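Local coordinates for conserved membrane protein (Chlamydia abortus, PDB 6GZU) that combines deubiquitinating and acetylating activities as a secreted CE-clan effector that induces Golgi fragmentation, this chain being its zinc-bearing catalytic part, at residues D36-S41 against P88-R93; F49-A54 against D163-S168; H60-D63 against S68-D71. One frame throughout, in Å; residues are numbered along the deposited sequence. Where two conformers were deposited one is given.

Contact 1 of 3, residues D36-S41 against P88-R93; sequences DLFVPS and PHLADR
H89 donates its ring nitrogen NE2 to the backbone oxygen of V39, and this is the direct polar bond of the contact. NE2 and V39 O stand 2.7 Å apart, and the N-H...O angle of 179° makes the bond straight. The acceptor lies in the plane of the imidazole, whereas from the carbonyl's side the donor sits 47° above the carbonyl plane. The bond requires a proton on NE2. V39 accompanies it with CB, 3.6 Å from H89 NE2. A second, indirect link runs through a water, which lies 2.8 Å from L37 O and accepts from R93 NH1 at 3.0 Å.

L90 lays its CG over one face of the H89 ring, near its rim, and makes the apolar contact by sending CD1 to the F38 ring, 3.5 Å from CE2. With CG anti to its backbone N (chi1 176°), F38 swings its ring end toward L90. The F38 ring also meets that of the zinc ligand H80, so loop and edge strand pack next to the metal site.

The loop 88-93 thus rests beside the outermost strand 37-38 of the mixed sheet. Strand 100-107 pairs with 37-38 through F38 and I100, helix 20-33 covers V39 and H89 through L27 and I28, and helix 252-257 touches P88 and H89.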
loop_
_atom_site.group_PDB
_atom_site.type_symbol
_atom_site.label_atom_id
_atom_site.label_comp_id
_atom_site.label_asym_id
_atom_site.label_seq_id
_atom_site.Cartn_x
_atom_site.Cartn_y
_atom_site.Cartn_z
ATOM N N ASP A 36 -13.291 5.002 -3.557
ATOM C CA ASP A 36 -12.313 4.884 -4.640
ATOM C C ASP A 36 -11.066 4.120 -4.224
ATOM O O ASP A 36 -10.171 3.899 -5.035
ATOM C CB ASP A 36 -11.848 6.268 -5.086
ATOM C CG ASP A 36 -12.853 6.987 -5.957
ATOM O OD1 ASP A 36 -13.733 6.321 -6.552
ATOM O OD2 ASP A 36 -12.741 8.229 -6.056
ATOM N N LEU A 37 -10.948 3.773 -2.937
ATOM C CA LEU A 37 -9.728 3.130 -2.462
ATOM C C LEU A 37 -9.799 1.626 -2.591
ATOM O O LEU A 37 -10.707 0.999 -2.027
ATOM C CB LEU A 37 -9.533 3.454 -0.986
ATOM C CG LEU A 37 -8.338 2.807 -0.288
ATOM C CD1 LEU A 37 -7.043 3.383 -0.851
ATOM C CD2 LEU A 37 -8.380 2.992 1.263
ATOM N N PHE A 38 -8.844 1.054 -3.317
ATOM C CA PHE A 38 -8.634 -0.375 -3.386
ATOM C C PHE A 38 -7.686 -0.812 -2.253
ATOM O O PHE A 38 -6.555 -0.305 -2.113
ATOM C CB PHE A 38 -8.000 -0.720 -4.723
ATOM C CG PHE A 38 -7.652 -2.160 -4.882
ATOM C CD1 PHE A 38 -6.392 -2.634 -4.509
ATOM C CD2 PHE A 38 -8.542 -3.043 -5.474
ATOM C CE1 PHE A 38 -6.053 -3.950 -4.678
ATOM C CE2 PHE A 38 -8.191 -4.398 -5.646
ATOM C CZ PHE A 38 -6.972 -4.845 -5.232
ATOM N N VAL A 39 -8.133 -1.784 -1.473
ATOM C CA VAL A 39 -7.309 -2.406 -0.433
ATOM C C VAL A 39 -6.824 -3.754 -0.965
ATOM O O VAL A 39 -7.633 -4.573 -1.406
ATOM C CB VAL A 39 -8.172 -2.629 0.784
ATOM C CG1 VAL A 39 -7.348 -3.346 1.920
ATOM C CG2 VAL A 39 -8.754 -1.270 1.247
ATOM N N PRO A 40 -5.496 -3.961 -0.989
ATOM C CA PRO A 40 -4.917 -5.189 -1.530
ATOM C C PRO A 40 -5.023 -6.357 -0.582
ATOM O O PRO A 40 -5.720 -6.292 0.435
ATOM C CB PRO A 40 -3.441 -4.817 -1.771
ATOM C CG PRO A 40 -3.143 -3.849 -0.640
ATOM C CD PRO A 40 -4.462 -3.025 -0.508
ATOM N N SER A 41 -4.332 -7.438 -0.898
ATOM C CA SER A 41 -4.528 -8.698 -0.175
ATOM C C SER A 41 -4.426 -8.542 1.330
ATOM O O SER A 41 -3.479 -7.945 1.840
ATOM C CB SER A 41 -3.444 -9.674 -0.599
ATOM O OG SER A 41 -3.461 -10.803 0.262
ATOM N N PRO A 88 -11.629 -10.976 0.756
ATOM C CA PRO A 88 -13.032 -11.157 1.153
ATOM C C PRO A 88 -13.809 -9.843 1.042
ATOM O O PRO A 88 -15.024 -9.863 0.840
ATOM C CB PRO A 88 -12.919 -11.579 2.618
ATOM C CG PRO A 88 -11.563 -10.992 3.085
ATOM C CD PRO A 88 -10.681 -11.103 1.877
ATOM N N HIS A 89 -13.098 -8.715 1.156
ATOM C CA HIS A 89 -13.702 -7.384 1.114
ATOM C C HIS A 89 -14.087 -6.969 -0.318
ATOM O O HIS A 89 -14.735 -5.932 -0.504
ATOM C CB HIS A 89 -12.745 -6.361 1.726
ATOM C CG HIS A 89 -11.402 -6.349 1.070
ATOM N ND1 HIS A 89 -10.558 -7.445 1.076
ATOM C CD2 HIS A 89 -10.766 -5.378 0.376
ATOM C CE1 HIS A 89 -9.456 -7.144 0.413
ATOM N NE2 HIS A 89 -9.549 -5.889 -0.005
ATOM N N LEU A 90 -13.655 -7.739 -1.319
ATOM C CA LEU A 90 -13.996 -7.437 -2.722
ATOM C C LEU A 90 -15.064 -8.364 -3.277
ATOM O O LEU A 90 -15.506 -8.183 -4.413
ATOM C CB LEU A 90 -12.765 -7.542 -3.631
ATOM C CG LEU A 90 -11.647 -6.555 -3.272
ATOM C CD1 LEU A 90 -10.455 -6.672 -4.230
ATOM C CD2 LEU A 90 -12.200 -5.111 -3.199
ATOM N N ALA A 91 -15.504 -9.336 -2.478
ATOM C CA ALA A 91 -16.536 -10.291 -2.901
ATOM C C ALA A 91 -17.799 -9.603 -3.453
ATOM O O ALA A 91 -18.413 -10.079 -4.415
ATOM C CB ALA A 91 -16.899 -11.239 -1.762
ATOM N N ASP A 92 -18.169 -8.462 -2.869
ATOM C CA ASP A 92 -19.347 -7.702 -3.295
ATOM C C ASP A 92 -19.029 -6.344 -3.962
ATOM O O ASP A 92 -19.926 -5.502 -4.092
ATOM C CB ASP A 92 -20.272 -7.464 -2.092
ATOM N N ARG A 93 -17.783 -6.121 -4.385
ATOM C CA ARG A 93 -17.408 -4.891 -5.101
ATOM C C ARG A 93 -17.086 -5.170 -6.570
ATOM O O ARG A 93 -16.676 -6.267 -6.947
ATOM C CB ARG A 93 -16.113 -4.233 -4.561
ATOM C CG ARG A 93 -15.898 -4.120 -3.068
ATOM C CD ARG A 93 -16.741 -3.052 -2.431
ATOM N NE ARG A 93 -16.621 -1.702 -2.977
ATOM C CZ ARG A 93 -15.786 -0.765 -2.523
ATOM N NH1 ARG A 93 -14.923 -1.026 -1.541
ATOM N NH2 ARG A 93 -15.811 0.447 -3.059
HETATM O O HOH W 1 -13.342 1.448 -1.066
#

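Contact 2 of 3, residues F49-A54 against D163-S168; sequences FSIERA and DPALNS
E52 and S168 meet through their side chains, S168 OG donating to E52 OE2 across 2.7 Å. The hydroxyl reaches OE2 on its syn side but 34° out of the carboxylate plane, so it approaches obliquely. The other carboxylate oxygen, OE1, is 3.5 Å from the same OG, which identifies OE2 as the acceptor.

The torsions account for this reach. E52 has CG anti to its backbone N (chi1 173°) and a chain extended beyond CG, which carries the carboxylate from helix 51-58 across to helix 159-174. S168, in the conformer described, turns OG anti to its own backbone N (chi1 -170°), where it meets the carboxylate. The backbones come nearest beside this bond, with the CA atoms of E52 and A165 6.1 Å apart.

I51 provides the apolar half. Its CG2 branch touches the methyl CB of A165 at 3.8 Å. The small side chain of A165 is consistent with the close backbone approach. I51 also packs on Y103 and L105 of strand 100-107, and on I169 of helix 159-174.

The contact joins the first turn of helix 51-58 to helix 159-174, within the range matching the Ulp1 protease family catalytic domain and away from the zinc site. In this conformer two partners from helix 159-174 meet the one oxygen OE2, S168 by its hydrogen bond and R172 by a salt bridge, and the neighbouring arginine would be expected to stabilise the negative charge of E52.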
loop_
_atom_site.group_PDB
_atom_site.type_symbol
_atom_site.label_atom_id
_atom_site.label_comp_id
_atom_site.label_asym_id
_atom_site.label_seq_id
_atom_site.Cartn_x
_atom_site.Cartn_y
_atom_site.Cartn_z
ATOM N N PHE A 49 10.300 -6.731 -4.032
ATOM C CA PHE A 49 10.410 -7.686 -5.130
ATOM C C PHE A 49 9.058 -8.080 -5.690
ATOM O O PHE A 49 9.001 -8.516 -6.829
ATOM C CB PHE A 49 11.177 -8.942 -4.696
ATOM C CG PHE A 49 12.590 -8.681 -4.300
ATOM C CD1 PHE A 49 13.501 -8.249 -5.220
ATOM C CD2 PHE A 49 12.996 -8.879 -3.003
ATOM C CE1 PHE A 49 14.810 -7.993 -4.859
ATOM C CE2 PHE A 49 14.309 -8.659 -2.638
ATOM C CZ PHE A 49 15.235 -8.228 -3.566
ATOM N N SER A 50 7.986 -7.924 -4.913
ATOM C CA SER A 50 6.676 -8.420 -5.343
ATOM C C SER A 50 5.683 -7.320 -5.634
ATOM O O SER A 50 4.622 -7.583 -6.238
ATOM C CB SER A 50 6.095 -9.379 -4.319
ATOM O OG SER A 50 5.726 -8.647 -3.167
ATOM N N ILE A 51 6.002 -6.073 -5.293
ATOM C CA ILE A 51 5.008 -4.989 -5.417
ATOM C C ILE A 51 4.596 -4.733 -6.885
ATOM O O ILE A 51 3.427 -4.532 -7.135
ATOM C CB ILE A 51 5.505 -3.682 -4.696
ATOM C CG1 ILE A 51 4.499 -2.548 -4.795
ATOM C CG2 ILE A 51 6.848 -3.214 -5.259
ATOM C CD1 ILE A 51 3.134 -2.812 -4.149
ATOM N N GLU A 52 5.518 -4.789 -7.848
ATOM C CA GLU A 52 5.114 -4.479 -9.215
ATOM C C GLU A 52 4.099 -5.529 -9.710
ATOM O O GLU A 52 3.069 -5.183 -10.330
ATOM C CB GLU A 52 6.314 -4.401 -10.153
ATOM C CG GLU A 52 5.893 -4.241 -11.616
ATOM C CD GLU A 52 7.079 -4.163 -12.518
ATOM O OE1 GLU A 52 8.135 -4.804 -12.255
ATOM O OE2 GLU A 52 6.985 -3.453 -13.530
ATOM N N ARG A 53 4.409 -6.809 -9.481
ATOM C CA ARG A 53 3.492 -7.894 -9.910
ATOM C C ARG A 53 2.130 -7.732 -9.231
ATOM O O ARG A 53 1.075 -7.916 -9.875
ATOM C CB ARG A 53 4.117 -9.275 -9.633
ATOM C CG ARG A 53 3.278 -10.491 -9.984
ATOM C CD ARG A 53 3.085 -10.654 -11.458
ATOM N NE ARG A 53 4.357 -10.826 -12.167
ATOM C CZ ARG A 53 4.962 -11.996 -12.397
ATOM N NH1 ARG A 53 4.428 -13.146 -11.960
ATOM N NH2 ARG A 53 6.118 -12.012 -13.069
ATOM N N ALA A 54 2.104 -7.348 -7.954
ATOM C CA ALA A 54 0.839 -7.162 -7.253
ATOM C C ALA A 54 -0.004 -6.046 -7.862
ATOM O O ALA A 54 -1.233 -6.195 -8.107
ATOM C CB ALA A 54 1.071 -6.914 -5.747
ATOM N N ASP A 163 13.809 1.716 -5.802
ATOM C CA ASP A 163 13.615 2.579 -6.987
ATOM C C ASP A 163 13.257 1.821 -8.283
ATOM O O ASP A 163 12.403 2.307 -9.022
ATOM C CB ASP A 163 14.807 3.538 -7.232
ATOM C CG ASP A 163 14.915 4.617 -6.177
ATOM O OD1 ASP A 163 14.033 4.684 -5.294
ATOM O OD2 ASP A 163 15.887 5.402 -6.212
ATOM N N PRO A 164 13.890 0.654 -8.562
ATOM C CA PRO A 164 13.513 0.005 -9.836
ATOM C C PRO A 164 12.061 -0.384 -9.794
ATOM O O PRO A 164 11.339 -0.264 -10.811
ATOM C CB PRO A 164 14.372 -1.239 -9.854
ATOM C CG PRO A 164 15.592 -0.830 -9.127
ATOM C CD PRO A 164 15.121 0.058 -7.996
ATOM N N ALA A 165 11.575 -0.823 -8.636
ATOM C CA ALA A 165 10.169 -1.211 -8.529
ATOM C C ALA A 165 9.227 0.005 -8.758
ATOM O O ALA A 165 8.265 -0.068 -9.552
ATOM C CB ALA A 165 9.905 -1.919 -7.162
ATOM N N LEU A 166 9.495 1.137 -8.088
ATOM C CA LEU A 166 8.633 2.316 -8.241
ATOM C C LEU A 166 8.631 2.758 -9.690
ATOM O O LEU A 166 7.581 3.118 -10.230
ATOM C CB LEU A 166 9.110 3.467 -7.348
ATOM C CG LEU A 166 9.078 3.157 -5.831
ATOM C CD1 LEU A 166 9.651 4.375 -5.133
ATOM C CD2 LEU A 166 7.679 2.826 -5.326
ATOM N N ASN A 167 9.805 2.771 -10.321
ATOM C CA ASN A 167 9.935 3.358 -11.658
ATOM C C ASN A 167 9.430 2.416 -12.705
ATOM O O ASN A 167 8.905 2.868 -13.744
ATOM C CB ASN A 167 11.381 3.829 -11.899
ATOM C CG ASN A 167 11.684 5.038 -11.104
ATOM O OD1 ASN A 167 12.259 4.962 -9.963
ATOM N ND2 ASN A 167 11.272 6.171 -11.614
ATOM N N SER A 168 9.527 1.109 -12.453
ATOM C CA SER A 168 8.986 0.175 -13.414
ATOM C C SER A 168 7.446 0.237 -13.376
ATOM O O SER A 168 6.785 0.259 -14.434
ATOM C CB SER A 168 9.516 -1.212 -13.123
ATOM O OG SER A 168 9.204 -2.092 -14.160
#

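Contact 3 of 3, residues H60-D63 against S68-D71; sequences HLYD and SVLD. With ZN (zinc ion), chain C.
L61 and L70 open the run of backbone bonds that joins 60-63 to 68-71: L70 N donates to L61 O across 2.8 Å, nearly straight at 177°. Next along the ladder, D63 N donates to S68 O at 2.7 Å and S68 N returns a bond to D63 O at 3.0 Å. This reciprocal pair defines D63 and S68 as an antiparallel hydrogen-bonded pair. Y62 opposite V69 is the adjoining non-hydrogen-bonded pair, and together they form a short beta hairpin. L61 O has a further contact, with the CA-H group of V69.

At the start of the hairpin, H60 binds the zinc ion through NE2 at 2.0 Å. C78, H80 and C95 complete the site. H60 has positive phi (56°) and is the C-prime residue of the Schellman motif that ends helix 51-58, with L61 N reaching L56 O; the same turn brings the chain into the hairpin.

Packing surrounds the ladder. Y62 has CG anti to its backbone N (chi1 -172°), which extends the ring past the S68 peptide; CD1 comes 3.4 Å from S68 O. The side chains of D63 and S68 share the other face of the hairpin. L70 lies with CB and CG against L61 O, while its two methyls part: CD1 approaches H60 O, and CD2 lies 3.7 Å from CB of D63. The carboxylate of D63 turns back to the hairpin turn, where OD1 accepts from T66 N.

Chemically, the zinc ligand is a side chain, leaving the backbone to the helix end and the hairpin. Metal coordination, helix termination and strand pairing consequently meet within four residues, fixing the hairpin's start to the zinc site.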
loop_
_atom_site.group_PDB
_atom_site.type_symbol
_atom_site.label_atom_id
_atom_site.label_comp_id
_atom_site.label_asym_id
_atom_site.label_seq_id
_atom_site.Cartn_x
_atom_site.Cartn_y
_atom_site.Cartn_z
ATOM N N HIS A 60 -5.509 -5.772 -13.450
ATOM C CA HIS A 60 -5.792 -6.733 -14.546
ATOM C C HIS A 60 -4.896 -6.591 -15.759
ATOM O O HIS A 60 -5.343 -6.802 -16.904
ATOM C CB HIS A 60 -7.281 -6.682 -14.914
ATOM C CG HIS A 60 -8.168 -6.728 -13.703
ATOM N ND1 HIS A 60 -8.724 -5.598 -13.134
ATOM C CD2 HIS A 60 -8.521 -7.754 -12.900
ATOM C CE1 HIS A 60 -9.449 -5.938 -12.077
ATOM N NE2 HIS A 60 -9.347 -7.243 -11.914
ATOM N N LEU A 61 -3.640 -6.236 -15.498
ATOM C CA LEU A 61 -2.623 -6.081 -16.507
ATOM C C LEU A 61 -1.616 -7.210 -16.508
ATOM O O LEU A 61 -0.568 -7.101 -17.142
ATOM C CB LEU A 61 -1.902 -4.759 -16.300
ATOM C CG LEU A 61 -2.782 -3.541 -16.613
ATOM C CD1 LEU A 61 -2.115 -2.294 -16.099
ATOM C CD2 LEU A 61 -3.038 -3.434 -18.078
ATOM N N TYR A 62 -1.924 -8.337 -15.885
ATOM C CA TYR A 62 -0.947 -9.418 -15.878
ATOM C C TYR A 62 -1.572 -10.745 -16.291
ATOM O O TYR A 62 -2.584 -11.145 -15.738
ATOM C CB TYR A 62 -0.274 -9.533 -14.499
ATOM C CG TYR A 62 0.857 -10.504 -14.585
ATOM C CD1 TYR A 62 2.021 -10.167 -15.277
ATOM C CD2 TYR A 62 0.736 -11.792 -14.072
ATOM C CE1 TYR A 62 3.052 -11.066 -15.419
ATOM C CE2 TYR A 62 1.757 -12.703 -14.213
ATOM C CZ TYR A 62 2.914 -12.333 -14.892
ATOM O OH TYR A 62 3.953 -13.224 -15.037
ATOM N N ASP A 63 -0.984 -11.428 -17.271
ATOM C CA ASP A 63 -1.549 -12.693 -17.753
ATOM C C ASP A 63 -0.713 -13.832 -17.193
ATOM O O ASP A 63 0.373 -14.100 -17.695
ATOM C CB ASP A 63 -1.545 -12.724 -19.296
ATOM C CG ASP A 63 -2.043 -14.054 -19.877
ATOM O OD1 ASP A 63 -1.329 -15.064 -19.721
ATOM O OD2 ASP A 63 -3.124 -14.090 -20.516
ATOM N N SER A 68 2.882 -12.803 -18.729
ATOM C CA SER A 68 3.180 -11.581 -19.454
ATOM C C SER A 68 2.360 -10.377 -18.971
ATOM O O SER A 68 1.204 -10.507 -18.545
ATOM C CB SER A 68 2.991 -11.792 -20.949
ATOM O OG SER A 68 1.664 -12.190 -21.243
ATOM N N VAL A 69 2.994 -9.211 -19.044
ATOM C CA VAL A 69 2.341 -7.939 -18.845
ATOM C C VAL A 69 1.498 -7.655 -20.070
ATOM O O VAL A 69 1.953 -7.806 -21.212
ATOM C CB VAL A 69 3.371 -6.797 -18.692
ATOM C CG1 VAL A 69 2.677 -5.436 -18.509
ATOM C CG2 VAL A 69 4.357 -7.100 -17.548
ATOM N N LEU A 70 0.277 -7.210 -19.810
ATOM C CA LEU A 70 -0.656 -6.814 -20.832
ATOM C C LEU A 70 -0.563 -5.305 -21.114
ATOM O O LEU A 70 -0.167 -4.506 -20.257
ATOM C CB LEU A 70 -2.065 -7.185 -20.383
ATOM C CG LEU A 70 -2.215 -8.670 -20.036
ATOM C CD1 LEU A 70 -3.633 -9.019 -19.544
ATOM C CD2 LEU A 70 -1.828 -9.563 -21.239
ATOM N N ASP A 71 -0.936 -4.941 -22.337
ATOM C CA ASP A 71 -0.982 -3.555 -22.810
ATOM C C ASP A 71 -2.280 -2.867 -22.433
ATOM O O ASP A 71 -2.411 -1.651 -22.529
ATOM C CB ASP A 71 -0.881 -3.554 -24.334
ATOM C CG ASP A 71 0.300 -4.364 -24.835
ATOM O OD1 ASP A 71 1.441 -4.112 -24.362
ATOM O OD2 ASP A 71 0.085 -5.264 -25.681
HETATM ZN ZN ZN C . -10.420 -8.041 -10.459
#

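Contacts 2 and 3 touch, with centres about 14 Å apart, where R53 CZ lies 3.1 Å from Y62 OH. Contact 1 touches neither: its centre is about 21 Å from that of contact 2 and about 20 Å from that of contact 3. Along the chain, strand 37-38 precedes helix 51-58 and then the hairpin 62-63/68-69. Contact 3 is nested within the loops closed by both others, whereas contacts 1 and 2 interleave. Strand 100-107 pairs with 37-38 and also receives I51, so contacts 1 and 2 share the mixed sheet. Zinc, bound by H60 and near L90, ties the hairpin and loop 88-93 to the sheet's edge, consistent with a structural role.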